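Side-chain contacts in cellulase CEL9M (Clostridium cellulolyticum, PDB 1IA6), which probably hydrolyses internal beta-1,4-glucosidic linkages in cellulose and related beta-glucans: residues 104-109 with 160-165; 335-340 with 421-426; 388-393 with 397-402. All coordinates share one frame; numbering follows the deposited sequence.

Contact 1 of 3, residues 104-109 with 160-165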
loop_
_atom_site.group_PDB
_atom_site.type_symbol
_atom_site.label_atom_id
_atom_site.label_comp_id
_atom_site.label_asym_id
_atom_site.label_seq_id
_atom_site.Cartn_x
_atom_site.Cartn_y
_atom_site.Cartn_z
ATOM N N TYR A 104 5.751 1.464 -14.363
ATOM C CA TYR A 104 5.367 0.071 -14.549
ATOM C C TYR A 104 3.915 -0.040 -15.018
ATOM O O TYR A 104 3.611 -0.804 -15.931
ATOM C CB TYR A 104 5.590 -0.688 -13.232
ATOM C CG TYR A 104 5.053 -2.101 -13.180
ATOM C CD1 TYR A 104 5.494 -3.080 -14.074
ATOM C CD2 TYR A 104 4.123 -2.469 -12.207
ATOM C CE1 TYR A 104 5.020 -4.392 -13.996
ATOM C CE2 TYR A 104 3.644 -3.776 -12.121
ATOM C CZ TYR A 104 4.096 -4.731 -13.017
ATOM O OH TYR A 104 3.621 -6.023 -12.929
ATOM N N PHE A 105 3.019 0.729 -14.409
ATOM C CA PHE A 105 1.617 0.685 -14.811
ATOM C C PHE A 105 1.442 1.106 -16.272
ATOM O O PHE A 105 0.654 0.505 -17.008
ATOM C CB PHE A 105 0.762 1.596 -13.923
ATOM C CG PHE A 105 0.784 1.224 -12.468
ATOM C CD1 PHE A 105 0.914 -0.107 -12.071
ATOM C CD2 PHE A 105 0.662 2.203 -11.493
ATOM C CE1 PHE A 105 0.924 -0.452 -10.716
ATOM C CE2 PHE A 105 0.671 1.870 -10.138
ATOM C CZ PHE A 105 0.803 0.541 -9.750
ATOM N N LEU A 106 2.173 2.137 -16.685
ATOM C CA LEU A 106 2.080 2.623 -18.057
ATOM C C LEU A 106 2.579 1.581 -19.056
ATOM O O LEU A 106 1.964 1.377 -20.100
ATOM C CB LEU A 106 2.863 3.931 -18.215
ATOM C CG LEU A 106 2.260 5.157 -17.515
ATOM C CD1 LEU A 106 3.190 6.356 -17.670
ATOM C CD2 LEU A 106 0.891 5.461 -18.105
ATOM N N LYS A 107 3.686 0.918 -18.733
ATOM C CA LYS A 107 4.238 -0.111 -19.611
ATOM C C LYS A 107 3.293 -1.312 -19.705
ATOM O O LYS A 107 3.234 -1.994 -20.732
ATOM C CB LYS A 107 5.607 -0.564 -19.090
ATOM C CG LYS A 107 6.666 0.528 -19.177
ATOM C CD LYS A 107 7.922 0.184 -18.390
ATOM C CE LYS A 107 8.639 -1.029 -18.954
ATOM N NZ LYS A 107 9.901 -1.289 -18.205
ATOM N N SER A 108 2.546 -1.556 -18.635
ATOM C CA SER A 108 1.609 -2.674 -18.585
ATOM C C SER A 108 0.293 -2.393 -19.315
ATOM O O SER A 108 -0.582 -3.251 -19.358
ATOM C CB SER A 108 1.306 -3.040 -17.126
ATOM O OG SER A 108 2.490 -3.385 -16.423
ATOM N N HIS A 109 0.163 -1.196 -19.882
ATOM C CA HIS A 109 -1.043 -0.785 -20.608
ATOM C C HIS A 109 -0.625 -0.465 -22.051
ATOM O O HIS A 109 -0.565 0.702 -22.446
ATOM C CB HIS A 109 -1.636 0.457 -19.924
ATOM C CG HIS A 109 -2.958 0.900 -20.475
ATOM N ND1 HIS A 109 -4.027 0.045 -20.633
ATOM C CD2 HIS A 109 -3.399 2.125 -20.854
ATOM C CE1 HIS A 109 -5.070 0.721 -21.085
ATOM N NE2 HIS A 109 -4.714 1.985 -21.226
ATOM N N ALA A 160 -6.564 5.113 -9.780
ATOM C CA ALA A 160 -6.438 6.086 -8.699
ATOM C C ALA A 160 -4.979 6.452 -8.473
ATOM O O ALA A 160 -4.655 7.616 -8.259
ATOM C CB ALA A 160 -7.049 5.530 -7.410
ATOM N N ALA A 161 -4.100 5.458 -8.517
ATOM C CA ALA A 161 -2.676 5.705 -8.320
ATOM C C ALA A 161 -2.144 6.630 -9.412
ATOM O O ALA A 161 -1.315 7.502 -9.146
ATOM C CB ALA A 161 -1.906 4.382 -8.336
ATOM N N LEU A 162 -2.620 6.429 -10.640
ATOM C CA LEU A 162 -2.184 7.238 -11.777
ATOM C C LEU A 162 -2.748 8.657 -11.722
ATOM O O LEU A 162 -2.063 9.615 -12.085
ATOM C CB LEU A 162 -2.583 6.560 -13.091
ATOM C CG LEU A 162 -1.767 5.310 -13.443
ATOM C CD1 LEU A 162 -2.421 4.570 -14.603
ATOM C CD2 LEU A 162 -0.333 5.714 -13.788
ATOM N N THR A 163 -3.991 8.793 -11.270
ATOM C CA THR A 163 -4.601 10.116 -11.157
ATOM C C THR A 163 -3.890 10.893 -10.056
ATOM O O THR A 163 -3.635 12.088 -10.187
ATOM C CB THR A 163 -6.094 10.020 -10.811
ATOM O OG1 THR A 163 -6.772 9.300 -11.845
ATOM C CG2 THR A 163 -6.710 11.422 -10.688
ATOM N N LEU A 164 -3.571 10.211 -8.962
ATOM C CA LEU A 164 -2.871 10.876 -7.869
ATOM C C LEU A 164 -1.487 11.310 -8.336
ATOM O O LEU A 164 -0.985 12.352 -7.915
ATOM C CB LEU A 164 -2.785 9.953 -6.651
ATOM C CG LEU A 164 -4.055 10.016 -5.799
ATOM C CD1 LEU A 164 -4.183 8.787 -4.903
ATOM C CD2 LEU A 164 -4.024 11.296 -4.980
ATOM N N MET A 165 -0.868 10.529 -9.219
ATOM C CA MET A 165 0.447 10.911 -9.721
ATOM C C MET A 165 0.293 12.183 -10.560
ATOM O O MET A 165 1.129 13.085 -10.495
ATOM C CB MET A 165 1.068 9.791 -10.564
ATOM C CG MET A 165 2.522 10.067 -10.938
ATOM S SD MET A 165 3.547 10.351 -9.468
ATOM C CE MET A 165 5.186 10.050 -10.114
#

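Contact 2 of 3, residues 335-340 with 421-426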
loop_
_atom_site.group_PDB
_atom_site.type_symbol
_atom_site.label_atom_id
_atom_site.label_comp_id
_atom_site.label_asym_id
_atom_site.label_seq_id
_atom_site.Cartn_x
_atom_site.Cartn_y
_atom_site.Cartn_z
ATOM N N LYS A 335 -1.814 6.934 19.700
ATOM C CA LYS A 335 -1.475 5.768 20.507
ATOM C C LYS A 335 -1.047 4.589 19.637
ATOM O O LYS A 335 -0.127 3.852 19.991
ATOM C CB LYS A 335 -2.653 5.367 21.395
ATOM C CG LYS A 335 -2.929 6.354 22.525
ATOM C CD LYS A 335 -4.000 5.835 23.474
ATOM C CE LYS A 335 -4.234 6.798 24.630
ATOM N NZ LYS A 335 -5.248 6.266 25.587
ATOM N N GLN A 336 -1.705 4.414 18.496
ATOM C CA GLN A 336 -1.360 3.314 17.600
ATOM C C GLN A 336 0.024 3.527 17.005
ATOM O O GLN A 336 0.829 2.598 16.933
ATOM C CB GLN A 336 -2.392 3.189 16.479
ATOM C CG GLN A 336 -3.801 2.990 16.995
ATOM C CD GLN A 336 -3.874 1.905 18.052
ATOM O OE1 GLN A 336 -3.674 0.721 17.766
ATOM N NE2 GLN A 336 -4.144 2.307 19.287
ATOM N N VAL A 337 0.300 4.754 16.578
ATOM C CA VAL A 337 1.599 5.066 16.000
ATOM C C VAL A 337 2.705 4.894 17.032
ATOM O O VAL A 337 3.728 4.264 16.757
ATOM C CB VAL A 337 1.654 6.514 15.475
ATOM C CG1 VAL A 337 3.057 6.837 14.995
ATOM C CG2 VAL A 337 0.661 6.693 14.343
ATOM N N ASP A 338 2.503 5.452 18.222
ATOM C CA ASP A 338 3.513 5.349 19.270
ATOM C C ASP A 338 3.768 3.903 19.675
ATOM O O ASP A 338 4.889 3.545 20.035
ATOM C CB ASP A 338 3.109 6.183 20.492
ATOM C CG ASP A 338 3.135 7.677 20.207
ATOM O OD1 ASP A 338 3.686 8.073 19.158
ATOM O OD2 ASP A 338 2.615 8.455 21.030
ATOM N N TYR A 339 2.732 3.072 19.608
ATOM C CA TYR A 339 2.872 1.659 19.947
ATOM C C TYR A 339 3.825 1.010 18.946
ATOM O O TYR A 339 4.734 0.268 19.323
ATOM C CB TYR A 339 1.502 0.972 19.909
ATOM C CG TYR A 339 1.522 -0.493 20.298
ATOM C CD1 TYR A 339 2.003 -1.463 19.418
ATOM C CD2 TYR A 339 1.055 -0.909 21.545
ATOM C CE1 TYR A 339 2.017 -2.813 19.768
ATOM C CE2 TYR A 339 1.064 -2.259 21.907
ATOM C CZ TYR A 339 1.546 -3.204 21.014
ATOM O OH TYR A 339 1.557 -4.538 21.358
ATOM N N ILE A 340 3.617 1.312 17.669
ATOM C CA ILE A 340 4.447 0.778 16.596
ATOM C C ILE A 340 5.908 1.209 16.751
ATOM O O ILE A 340 6.824 0.423 16.508
ATOM C CB ILE A 340 3.906 1.245 15.216
ATOM C CG1 ILE A 340 2.578 0.542 14.928
ATOM C CG2 ILE A 340 4.930 0.972 14.113
ATOM C CD1 ILE A 340 1.836 1.085 13.723
ATOM N N GLY A 421 1.668 6.879 5.263
ATOM C CA GLY A 421 0.593 7.845 5.414
ATOM C C GLY A 421 0.346 8.315 6.838
ATOM O O GLY A 421 0.245 9.516 7.089
ATOM N N VAL A 422 0.244 7.379 7.780
ATOM C CA VAL A 422 -0.005 7.757 9.165
ATOM C C VAL A 422 1.166 8.547 9.751
ATOM O O VAL A 422 0.960 9.486 10.520
ATOM C CB VAL A 422 -0.318 6.513 10.059
ATOM C CG1 VAL A 422 0.931 5.692 10.308
ATOM C CG2 VAL A 422 -0.941 6.971 11.377
ATOM N N LEU A 423 2.393 8.178 9.393
ATOM C CA LEU A 423 3.556 8.905 9.895
ATOM C C LEU A 423 3.566 10.331 9.341
ATOM O O LEU A 423 3.913 11.279 10.046
ATOM C CB LEU A 423 4.847 8.171 9.525
ATOM C CG LEU A 423 5.119 6.913 10.360
ATOM C CD1 LEU A 423 6.342 6.178 9.836
ATOM C CD2 LEU A 423 5.324 7.315 11.818
ATOM N N ALA A 424 3.183 10.487 8.078
ATOM C CA ALA A 424 3.140 11.818 7.476
ATOM C C ALA A 424 2.097 12.644 8.227
ATOM O O ALA A 424 2.298 13.833 8.493
ATOM C CB ALA A 424 2.779 11.724 5.992
ATOM N N GLY A 425 0.985 12.005 8.576
ATOM C CA GLY A 425 -0.061 12.696 9.309
ATOM C C GLY A 425 0.366 13.015 10.732
ATOM O O GLY A 425 0.011 14.062 11.274
ATOM N N ALA A 426 1.131 12.116 11.345
ATOM C CA ALA A 426 1.599 12.324 12.712
ATOM C C ALA A 426 2.476 13.568 12.785
ATOM O O ALA A 426 2.384 14.355 13.728
ATOM C CB ALA A 426 2.383 11.106 13.191
#

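Contact 3 of 3, residues 388-393 with 397-402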
loop_
_atom_site.group_PDB
_atom_site.type_symbol
_atom_site.label_atom_id
_atom_site.label_comp_id
_atom_site.label_asym_id
_atom_site.label_seq_id
_atom_site.Cartn_x
_atom_site.Cartn_y
_atom_site.Cartn_z
ATOM N N ALA A 388 10.912 -1.495 7.275
ATOM C CA ALA A 388 9.842 -2.476 7.132
ATOM C C ALA A 388 8.973 -2.622 8.376
ATOM O O ALA A 388 9.478 -2.762 9.487
ATOM C CB ALA A 388 10.427 -3.843 6.760
ATOM N N LEU A 389 7.659 -2.582 8.174
ATOM C CA LEU A 389 6.710 -2.775 9.265
ATOM C C LEU A 389 6.423 -4.278 9.285
ATOM O O LEU A 389 5.981 -4.842 8.279
ATOM C CB LEU A 389 5.413 -2.004 8.995
ATOM C CG LEU A 389 4.292 -2.173 10.031
ATOM C CD1 LEU A 389 4.693 -1.516 11.348
ATOM C CD2 LEU A 389 3.016 -1.545 9.509
ATOM N N VAL A 390 6.684 -4.938 10.408
ATOM C CA VAL A 390 6.430 -6.374 10.483
ATOM C C VAL A 390 4.974 -6.677 10.828
ATOM O O VAL A 390 4.214 -5.780 11.194
ATOM C CB VAL A 390 7.350 -7.059 11.519
ATOM C CG1 VAL A 390 8.802 -6.901 11.099
ATOM C CG2 VAL A 390 7.128 -6.463 12.896
ATOM N N GLY A 391 4.589 -7.944 10.701
ATOM C CA GLY A 391 3.221 -8.335 11.001
ATOM C C GLY A 391 2.735 -7.799 12.334
ATOM O O GLY A 391 1.691 -7.149 12.408
ATOM N N GLY A 392 3.490 -8.067 13.396
ATOM C CA GLY A 392 3.093 -7.580 14.704
ATOM C C GLY A 392 2.902 -8.672 15.743
ATOM O O GLY A 392 3.104 -9.848 15.454
ATOM N N PRO A 393 2.498 -8.303 16.969
ATOM C CA PRO A 393 2.269 -9.216 18.095
ATOM C C PRO A 393 0.886 -9.855 18.130
ATOM O O PRO A 393 0.023 -9.535 17.311
ATOM C CB PRO A 393 2.488 -8.311 19.295
ATOM C CG PRO A 393 1.815 -7.042 18.832
ATOM C CD PRO A 393 2.308 -6.901 17.390
ATOM N N ASP A 397 0.067 -8.900 23.206
ATOM C CA ASP A 397 1.220 -8.020 23.007
ATOM C C ASP A 397 2.544 -8.770 22.906
ATOM O O ASP A 397 3.614 -8.159 22.969
ATOM C CB ASP A 397 1.316 -6.997 24.140
ATOM C CG ASP A 397 0.144 -6.047 24.164
ATOM O OD1 ASP A 397 -0.034 -5.297 23.182
ATOM O OD2 ASP A 397 -0.603 -6.053 25.165
ATOM N N LYS A 398 2.475 -10.086 22.740
ATOM C CA LYS A 398 3.682 -10.897 22.638
ATOM C C LYS A 398 4.171 -10.985 21.196
ATOM O O LYS A 398 3.373 -11.055 20.260
ATOM C CB LYS A 398 3.423 -12.308 23.179
ATOM C CG LYS A 398 2.838 -12.341 24.584
ATOM C CD LYS A 398 3.763 -11.676 25.594
ATOM C CE LYS A 398 3.156 -11.673 26.990
ATOM N NZ LYS A 398 4.053 -11.006 27.979
ATOM N N PHE A 399 5.489 -10.979 21.027
ATOM C CA PHE A 399 6.092 -11.068 19.705
ATOM C C PHE A 399 7.089 -12.222 19.662
ATOM O O PHE A 399 7.930 -12.357 20.549
ATOM C CB PHE A 399 6.820 -9.768 19.356
ATOM C CG PHE A 399 7.319 -9.721 17.938
ATOM C CD1 PHE A 399 6.438 -9.502 16.888
ATOM C CD2 PHE A 399 8.663 -9.928 17.652
ATOM C CE1 PHE A 399 6.889 -9.487 15.568
ATOM C CE2 PHE A 399 9.123 -9.915 16.336
ATOM C CZ PHE A 399 8.231 -9.695 15.295
ATOM N N LEU A 400 6.987 -13.053 18.630
ATOM C CA LEU A 400 7.891 -14.185 18.470
ATOM C C LEU A 400 8.821 -13.902 17.297
ATOM O O LEU A 400 8.443 -14.062 16.136
ATOM C CB LEU A 400 7.094 -15.468 18.215
ATOM C CG LEU A 400 6.102 -15.862 19.317
ATOM C CD1 LEU A 400 5.338 -17.115 18.902
ATOM C CD2 LEU A 400 6.850 -16.096 20.625
ATOM N N ASP A 401 10.036 -13.470 17.613
ATOM C CA ASP A 401 11.022 -13.143 16.595
ATOM C C ASP A 401 11.846 -14.368 16.209
ATOM O O ASP A 401 12.938 -14.583 16.734
ATOM C CB ASP A 401 11.941 -12.029 17.109
ATOM C CG ASP A 401 12.867 -11.487 16.036
ATOM O OD1 ASP A 401 12.725 -11.885 14.860
ATOM O OD2 ASP A 401 13.735 -10.654 16.370
ATOM N N ASP A 402 11.312 -15.174 15.298
ATOM C CA ASP A 402 12.018 -16.364 14.845
ATOM C C ASP A 402 11.681 -16.741 13.404
ATOM O O ASP A 402 10.720 -16.243 12.819
ATOM C CB ASP A 402 11.747 -17.547 15.781
ATOM C CG ASP A 402 10.292 -17.946 15.813
ATOM O OD1 ASP A 402 9.966 -18.935 16.505
ATOM O OD2 ASP A 402 9.474 -17.275 15.149
#

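Contact 1 of 3, residues 104-109 with 160-165
Phe105 and Leu162 lie where the two backbones come nearest, their CA atoms 8.2 Å apart. Residues 104-107 form the last turn of helix 91-107, and the chain leaves it as a loop at Ser108 and His109, whereas 160-165 sit within helix 152-169. At this separation only side chains meet.

Phe105 carries most of the contact from the first helix. Its CG stands anti to the carbonyl carbon (chi1 -61°), which turns the ring toward the facing helix. Ring atom CE2 meets Ala161 CB at 4.0 Å, and the small methyl lets the broad ring come near that helix. Leu162 CD2 lies at the ring's edge, near its plane, and packs 4.3 Å from Phe105 CB. The same methyl also comes within 4.5 Å of Leu106 CD2, so one leucine branch serves two neighbours. Around this patch, Ala71 of helix 64-80 touches both Phe105 and Ala161, and Leu187 of helix 174-193 touches Leu162.

Where the helix ends, Ser108 suits its place by turning its hydroxyl back on the chain: OG bonds to Tyr104 O at 2.9 Å, from 37° above the carbonyl plane, and Ser108 N approaches that oxygen from the opposite face.

With carbon alone meeting carbon, the helices are held here by shape and the burial of apolar surface, while the Ser108 hydroxyl is satisfied within its own segment.

Contact 2 of 3, residues 335-340 with 421-426
Val337 and Val422 meet between two helices, 327-341 and 413-429, of the all-helical (alpha/alpha)6 barrel that characterises glycoside hydrolase family 9. The backbones are closest at Val337 and Leu423, whose CA atoms are 7.5 Å apart, and this contact is plain interior packing away from the annotated active-site residues.

The apolar contacts centre on Val337, a short branched residue that can offer one methyl to each of two partners. With CG1 anti to its backbone N (chi1 175°), the valine sends CG2 to Val422 and CG1 to Leu423. The two valines reach tip to tip, and the pair is tighter than usual van der Waals contact. Val422 has its CG1 between N and carbonyl carbon (chi1 73°), a less common choice for a helical valine, which leaves CG2 to face Val337. Leu423 crosses Val337 at a slant and brings only its CD2 methyl to 3.9 Å from Val337 CG1; the leucine also packs on helix 6-15, against Ala9, Leu10 and Ser13. Val422 is backed in turn by Ser314 and Leu318 of helix 306-323.

Polar interactions belong to the flanks. Gln336, buried, turns its amide away from the facing helix and satisfies both ends on loop backbone, OE1 with Lys299 N and NE2 with Gly297 O. Asp338 forms a salt bridge with Lys334 and a hydrogen bond with Tyr6 OH; it also touches His4, a ligand of the bound nickel ion.

Backbone bonding continues undisturbed in both helices, Ala426 N reaching Val422 O at 2.8 Å. Across the gap, the tightest point is Val337 CG2 to Val422 CG2, 3.4 Å.

Contact 3 of 3, residues 388-393 with 397-402
Phe399 lays its ring beside Val390 and Gly392, and Pro393 packs against the backbone just before it. Both segments are irregular loop between helices 365-368 and 406-409, in the active-site region of this family 9 catalytic module. Phe399 and Asp401 fall at the start of a family 9 active-site signature, in which Asp401 and Glu410 are the predicted catalytic residues.

A chi1 of -173° sets the phenylalanine ring opposite the backbone N and brings it to the other segment. Val390 crosses it at about a right angle and offers one methyl, CG2, 4.0 Å from Phe399 CE1. The carbonyl of Gly392 lies at the ring's edge: its oxygen is near the ring plane, 3.6 Å from Phe399 CD1, where the slightly positive hydrogens of an aromatic edge suit an oxygen. Tyr350 adds an edge-to-face ring contact from outside the two segments.

Gly392 suits its place because its backbone angles (phi 122°, psi -178°) would jam a CB against the preceding carbonyl oxygen. Next to it, Pro393 has its CB directed toward the other segment, 3.6 Å from Asp397 C. Asp397 points its own CB away from this contact, and its carboxylate bonds with Tyr339 OH, Thr294 OG1 and Gly296 N, three polar partners that suit a buried acid.

Farther along, Asp401 is the centre of an inverse gamma turn, and OD2 accepts from Ile360 N; such a bond would limit how far the carboxylate can turn. The side chain of Val390 is about 7 Å from that of Glu410. At the other end, the CB of Lys398 points away while its carbonyl oxygen faces the proline, Pro393 CB lying only 3.0 Å from Lys398 O.

How the contacts relate
Contacts 1 and 2 are buried helix-to-helix packing within the barrel, on opposite sides of the chain's centre and about 28 Å apart between centres; both rely on methyls, and of these two only contact 1 adds an aromatic ring. Contact 3, still largely buried but with an exposed lysine at its margin, differs in kind: it joins two pieces of one loop, farther from the centre, with backbone carbonyls taking part alongside side chains. It is also the one that contains a predicted active-site residue. Contacts 2 and 3 share a border, where helix 327-341 meets the loop through Tyr339, and Ile340 CG2 packs 3.7 Å from Leu389 CD1; contact 1 touches neither.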